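Local coordinates for protein putative enoyl-CoA hydratase/isomerase (Bordetella parapertussis, PDB 3ISA) that probably acts on acyl-CoA thioesters as a member of the crotonase (enoyl-CoA hydratase/isomerase) superfamily, though its substrate and reaction are not established, at residues 138-150 with 214-228. Sequence-based numbering, arbitrary orientation. Where two conformers were deposited one is given.
Sequences FGLVLGTRRFRDI and DDHDDADLAALARSA
Asp220 and Arg145 meet in a salt bridge where two helices of this crotonase-like fold, 144-150 and 217-228, pass with axes 10.3 Å apart at 131°. Arg145 runs out extended from CG to NE, and its NH1 gives Asp220 OD1 a hydrogen bond of 3.0 Å and 161°, close to the guanidinium plane and on the oxygen's anti lone pair. Ala219 CB lies over one face of that guanidinium. The other carboxylate oxygen, Asp220 OD2, accepts a hydrogen bond from His216 ND1 (2.8 Å), which approaches from above the carboxylate plane; it also sits 3.5 Å from Arg146 NH1, a pairing of charges alone, because OD2 lies well out of the guanidinium plane and no N-H points at it. Arg146 NH1 also bridges to Glu88 of helix 77-95. With chi1 at 35°, the His216 ring swings over toward helix 144-150, and Arg145 CD rests on one of its faces in a CH-pi contact. NE2, at the ring's far edge, points to Asp149 OD2, though the modelled separation is too short to be trusted. Arg148 holds Asp149 side-on, NE and NH2 both reaching OD1, which probably helps fix the carboxylate.

Further along, the loop before helix 144-150 lies against helix 217-228. Val141 CG1 packs on Ala223 CB, while Leu140 and Leu142 both lie alongside Leu224, modelled in two conformers. One water joins Val141 O to Asp220 O. On the outer side, Arg145 and Arg148 pack against Val211 of a neighbouring subunit. Ser227 OG donates to Leu224 O within its own helix and accepts Val141 N at 3.0 Å.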
loop_
_atom_site.group_PDB
_atom_site.type_symbol
_atom_site.label_atom_id
_atom_site.label_comp_id
_atom_site.label_asym_id
_atom_site.label_seq_id
_atom_site.Cartn_x
_atom_site.Cartn_y
_atom_site.Cartn_z
ATOM N N PHE D 138 21.903 19.972 -9.293
ATOM C CA PHE D 138 23.046 19.257 -8.741
ATOM C C PHE D 138 22.641 17.910 -8.157
ATOM O O PHE D 138 23.338 17.358 -7.306
ATOM C CB PHE D 138 23.895 20.108 -7.768
ATOM C CG PHE D 138 23.129 20.713 -6.607
ATOM C CD1 PHE D 138 23.031 20.040 -5.381
ATOM C CD2 PHE D 138 22.571 21.991 -6.713
ATOM C CE1 PHE D 138 22.353 20.618 -4.303
ATOM C CE2 PHE D 138 21.896 22.571 -5.640
ATOM C CZ PHE D 138 21.780 21.881 -4.436
ATOM N N GLY D 139 21.496 17.406 -8.627
ATOM C CA GLY D 139 21.068 16.037 -8.343
ATOM C C GLY D 139 20.286 15.874 -7.045
ATOM O O GLY D 139 19.911 14.762 -6.695
ATOM N N LEU D 140 20.037 16.977 -6.336
ATOM C CA LEU D 140 19.317 16.934 -5.054
ATOM C C LEU D 140 17.810 16.668 -5.216
ATOM O O LEU D 140 17.137 17.358 -5.983
ATOM C CB LEU D 140 19.522 18.242 -4.284
ATOM C CG LEU D 140 18.931 18.240 -2.871
ATOM C CD1 LEU D 140 19.762 17.350 -1.950
ATOM C CD2 LEU D 140 18.827 19.662 -2.342
ATOM N N VAL D 141 17.285 15.677 -4.488
ATOM C CA VAL D 141 15.857 15.376 -4.548
ATOM C C VAL D 141 15.222 15.714 -3.199
ATOM O O VAL D 141 15.161 14.861 -2.299
ATOM C CB VAL D 141 15.577 13.900 -4.981
ATOM C CG1 VAL D 141 14.059 13.627 -5.063
ATOM C CG2 VAL D 141 16.261 13.561 -6.328
ATOM N N LEU D 142 14.771 16.964 -3.063
ATOM C CA LEU D 142 14.288 17.499 -1.778
ATOM C C LEU D 142 12.930 18.182 -1.947
ATOM O O LEU D 142 12.789 19.112 -2.761
ATOM C CB LEU D 142 15.299 18.518 -1.206
ATOM C CG LEU D 142 14.894 19.232 0.092
ATOM C CD1 LEU D 142 14.878 18.217 1.235
ATOM C CD2 LEU D 142 15.830 20.414 0.405
ATOM N N GLY D 143 11.943 17.737 -1.168
ATOM C CA GLY D 143 10.606 18.359 -1.172
ATOM C C GLY D 143 9.763 18.016 -2.385
ATOM O O GLY D 143 8.657 18.555 -2.563
ATOM N N THR D 144 10.264 17.099 -3.209
ATOM C CA THR D 144 9.711 16.861 -4.543
ATOM C C THR D 144 8.250 16.404 -4.518
ATOM O O THR D 144 7.386 17.019 -5.163
ATOM C CB THR D 144 10.621 15.874 -5.353
ATOM O OG1 THR D 144 11.993 16.320 -5.312
ATOM C CG2 THR D 144 10.120 15.765 -6.801
ATOM N N ARG D 145 7.965 15.345 -3.761
ATOM C CA ARG D 145 6.610 14.802 -3.692
ATOM C C ARG D 145 5.641 15.733 -2.983
ATOM O O ARG D 145 4.471 15.813 -3.375
ATOM C CB ARG D 145 6.604 13.450 -2.984
ATOM C CG ARG D 145 7.276 12.340 -3.792
ATOM C CD ARG D 145 6.889 10.993 -3.212
ATOM N NE ARG D 145 7.599 9.885 -3.860
ATOM C CZ ARG D 145 8.824 9.479 -3.549
ATOM N NH1 ARG D 145 9.533 10.110 -2.595
ATOM N NH2 ARG D 145 9.346 8.448 -4.212
ATOM N N ARG D 146 6.121 16.431 -1.947
ATOM C CA ARG D 146 5.278 17.430 -1.260
ATOM C C ARG D 146 4.898 18.562 -2.187
ATOM O O ARG D 146 3.736 19.012 -2.183
ATOM C CB ARG D 146 5.925 17.963 0.026
ATOM C CG ARG D 146 5.842 16.957 1.212
ATOM C CD ARG D 146 6.365 17.552 2.564
ATOM N NE ARG D 146 7.724 18.074 2.407
ATOM C CZ ARG D 146 8.847 17.367 2.551
ATOM N NH1 ARG D 146 8.824 16.090 2.934
ATOM N NH2 ARG D 146 10.010 17.960 2.345
ATOM N N PHE D 147 5.847 19.015 -2.999
ATOM C CA PHE D 147 5.517 20.054 -3.965
ATOM C C PHE D 147 4.515 19.532 -5.007
ATOM O O PHE D 147 3.533 20.211 -5.313
ATOM C CB PHE D 147 6.775 20.636 -4.596
ATOM C CG PHE D 147 6.513 21.801 -5.518
ATOM C CD1 PHE D 147 6.043 23.013 -5.017
ATOM C CD2 PHE D 147 6.760 21.681 -6.889
ATOM C CE1 PHE D 147 5.807 24.092 -5.878
ATOM C CE2 PHE D 147 6.543 22.742 -7.749
ATOM C CZ PHE D 147 6.064 23.947 -7.249
ATOM N N ARG D 148 4.723 18.296 -5.467
ATOM C CA ARG D 148 3.782 17.605 -6.348
ATOM C C ARG D 148 2.347 17.540 -5.785
ATOM O O ARG D 148 1.389 17.858 -6.492
ATOM C CB ARG D 148 4.292 16.197 -6.663
ATOM C CG ARG D 148 3.332 15.366 -7.523
ATOM C CD ARG D 148 3.601 13.904 -7.284
ATOM N NE ARG D 148 3.240 13.494 -5.929
ATOM C CZ ARG D 148 3.554 12.308 -5.415
ATOM N NH1 ARG D 148 4.237 11.424 -6.146
ATOM N NH2 ARG D 148 3.183 12.000 -4.177
ATOM N N ASP D 149 2.223 17.173 -4.510
ATOM C CA ASP D 149 0.936 17.031 -3.821
ATOM C C ASP D 149 0.139 18.330 -3.793
ATOM O O ASP D 149 -1.092 18.299 -3.821
ATOM C CB ASP D 149 1.144 16.513 -2.402
ATOM C CG ASP D 149 1.532 15.038 -2.361
ATOM O OD1 ASP D 149 1.547 14.357 -3.408
ATOM O OD2 ASP D 149 1.801 14.537 -1.263
ATOM N N ILE D 150 0.857 19.451 -3.761
ATOM C CA ILE D 150 0.244 20.776 -3.750
ATOM C C ILE D 150 -0.215 21.204 -5.158
ATOM O O ILE D 150 -1.389 21.532 -5.348
ATOM C CB ILE D 150 1.206 21.828 -3.168
ATOM C CG1 ILE D 150 1.483 21.553 -1.681
ATOM C CG2 ILE D 150 0.682 23.283 -3.396
ATOM C CD1 ILE D 150 2.743 22.292 -1.142
ATOM N N ASP D 214 -1.345 13.204 3.041
ATOM C CA ASP D 214 -0.759 12.122 2.236
ATOM C C ASP D 214 0.645 11.853 2.800
ATOM O O ASP D 214 1.588 12.595 2.507
ATOM C CB ASP D 214 -0.663 12.557 0.757
ATOM C CG ASP D 214 -0.298 11.409 -0.183
ATOM O OD1 ASP D 214 -0.098 10.270 0.295
ATOM O OD2 ASP D 214 -0.226 11.654 -1.412
ATOM N N ASP D 215 0.785 10.807 3.604
ATOM C CA ASP D 215 2.064 10.518 4.229
ATOM C C ASP D 215 2.942 9.654 3.304
ATOM O O ASP D 215 2.687 8.464 3.130
ATOM C CB ASP D 215 1.832 9.852 5.594
ATOM C CG ASP D 215 3.113 9.372 6.261
ATOM O OD1 ASP D 215 4.221 9.758 5.831
ATOM O OD2 ASP D 215 3.008 8.593 7.234
ATOM N N HIS D 216 3.964 10.271 2.715
ATOM C CA HIS D 216 5.036 9.526 2.029
ATOM C C HIS D 216 6.411 9.913 2.597
ATOM O O HIS D 216 7.381 10.074 1.845
ATOM C CB HIS D 216 4.961 9.698 0.497
ATOM C CG HIS D 216 4.503 11.056 0.071
ATOM N ND1 HIS D 216 5.302 12.174 0.173
ATOM C CD2 HIS D 216 3.317 11.485 -0.419
ATOM C CE1 HIS D 216 4.627 13.234 -0.234
ATOM N NE2 HIS D 216 3.423 12.842 -0.606
ATOM N N ASP D 217 6.480 10.034 3.929
ATOM C CA ASP D 217 7.690 10.473 4.644
ATOM C C ASP D 217 8.910 9.565 4.369
ATOM O O ASP D 217 10.001 10.055 4.091
ATOM C CB ASP D 217 7.436 10.587 6.165
ATOM C CG ASP D 217 6.605 11.826 6.548
ATOM O OD1 ASP D 217 6.435 12.743 5.722
ATOM O OD2 ASP D 217 6.139 11.896 7.708
ATOM N N ASP D 218 8.710 8.249 4.447
ATOM C CA ASP D 218 9.821 7.319 4.233
ATOM C C ASP D 218 10.347 7.370 2.809
ATOM O O ASP D 218 11.552 7.458 2.605
ATOM C CB ASP D 218 9.424 5.899 4.615
ATOM C CG ASP D 218 9.403 5.685 6.120
ATOM O OD1 ASP D 218 9.688 6.635 6.871
ATOM O OD2 ASP D 218 9.096 4.558 6.553
ATOM N N ALA D 219 9.441 7.372 1.837
ATOM C CA ALA D 219 9.827 7.553 0.439
ATOM C C ALA D 219 10.588 8.860 0.224
ATOM O O ALA D 219 11.603 8.867 -0.478
ATOM C CB ALA D 219 8.599 7.471 -0.475
ATOM N N ASP D 220 10.091 9.954 0.816
ATOM C CA ASP D 220 10.756 11.261 0.732
ATOM C C ASP D 220 12.175 11.299 1.335
ATOM O O ASP D 220 13.117 11.809 0.712
ATOM C CB ASP D 220 9.873 12.324 1.371
ATOM C CG ASP D 220 8.651 12.617 0.529
ATOM O OD1 ASP D 220 8.597 12.123 -0.623
ATOM O OD2 ASP D 220 7.751 13.324 1.011
ATOM N N LEU D 221 12.321 10.752 2.535
ATOM C CA LEU D 221 13.622 10.711 3.176
ATOM C C LEU D 221 14.591 9.786 2.423
ATOM O O LEU D 221 15.763 10.146 2.242
ATOM C CB LEU D 221 13.518 10.350 4.669
ATOM C CG LEU D 221 14.869 10.477 5.395
ATOM C CD1 LEU D 221 15.497 11.883 5.295
ATOM C CD2 LEU D 221 14.743 10.073 6.846
ATOM N N ALA D 222 14.108 8.617 1.967
ATOM C CA ALA D 222 14.947 7.723 1.158
ATOM C C ALA D 222 15.460 8.410 -0.111
ATOM O O ALA D 222 16.665 8.375 -0.380
ATOM C CB ALA D 222 14.213 6.435 0.803
ATOM N N ALA D 223 14.558 9.070 -0.839
ATOM C CA ALA D 223 14.905 9.784 -2.079
ATOM C C ALA D 223 15.935 10.889 -1.818
ATOM O O ALA D 223 16.910 11.027 -2.580
ATOM C CB ALA D 223 13.656 10.353 -2.758
ATOM N N LEU D 224 15.736 11.654 -0.742
ATOM C CA LEU D 224 16.710 12.684 -0.334
ATOM C C LEU D 224 18.087 12.069 -0.047
ATOM O O LEU D 224 19.113 12.524 -0.581
ATOM C CB LEU D 224 16.200 13.500 0.874
ATOM C CG LEU D 224 17.048 14.664 1.445
ATOM C CD1 LEU D 224 18.162 14.195 2.431
ATOM C CD2 LEU D 224 17.663 15.517 0.323
ATOM N N ALA D 225 18.096 11.048 0.817
ATOM C CA ALA D 225 19.315 10.395 1.262
ATOM C C ALA D 225 20.117 9.870 0.078
ATOM O O ALA D 225 21.302 10.178 -0.027
ATOM C CB ALA D 225 18.991 9.248 2.273
ATOM N N ARG D 226 19.460 9.140 -0.826
ATOM C CA ARG D 226 20.100 8.587 -2.022
ATOM C C ARG D 226 20.712 9.687 -2.880
ATOM O O ARG D 226 21.849 9.562 -3.306
ATOM C CB ARG D 226 19.136 7.759 -2.871
ATOM C CG ARG D 226 18.760 6.447 -2.233
ATOM C CD ARG D 226 18.157 5.442 -3.195
ATOM N NE ARG D 226 17.575 4.353 -2.421
ATOM C CZ ARG D 226 16.307 4.299 -2.044
ATOM N NH1 ARG D 226 15.457 5.273 -2.392
ATOM N NH2 ARG D 226 15.892 3.277 -1.298
ATOM N N SER D 227 19.952 10.762 -3.109
ATOM C CA SER D 227 20.400 11.869 -3.977
ATOM C C SER D 227 21.649 12.578 -3.447
ATOM O O SER D 227 22.575 12.864 -4.209
ATOM C CB SER D 227 19.252 12.864 -4.224
ATOM O OG SER D 227 18.973 13.684 -3.107
ATOM N N ALA D 228 21.678 12.854 -2.146
ATOM C CA ALA D 228 22.790 13.575 -1.529
ATOM C C ALA D 228 23.998 12.660 -1.201
ATOM O O ALA D 228 25.101 13.147 -0.970
ATOM C CB ALA D 228 22.308 14.305 -0.291
HETATM O O HOH W 1 22.571 12.822 -6.761
HETATM O O HOH W 2 12.807 13.665 -1.258
HETATM O O HOH W 3 10.191 13.831 -2.611
HETATM O O HOH W 4 11.803 7.244 -3.278
HETATM O O HOH W 5 8.561 15.626 -0.415
HETATM O O HOH W 6 6.727 14.081 3.357
#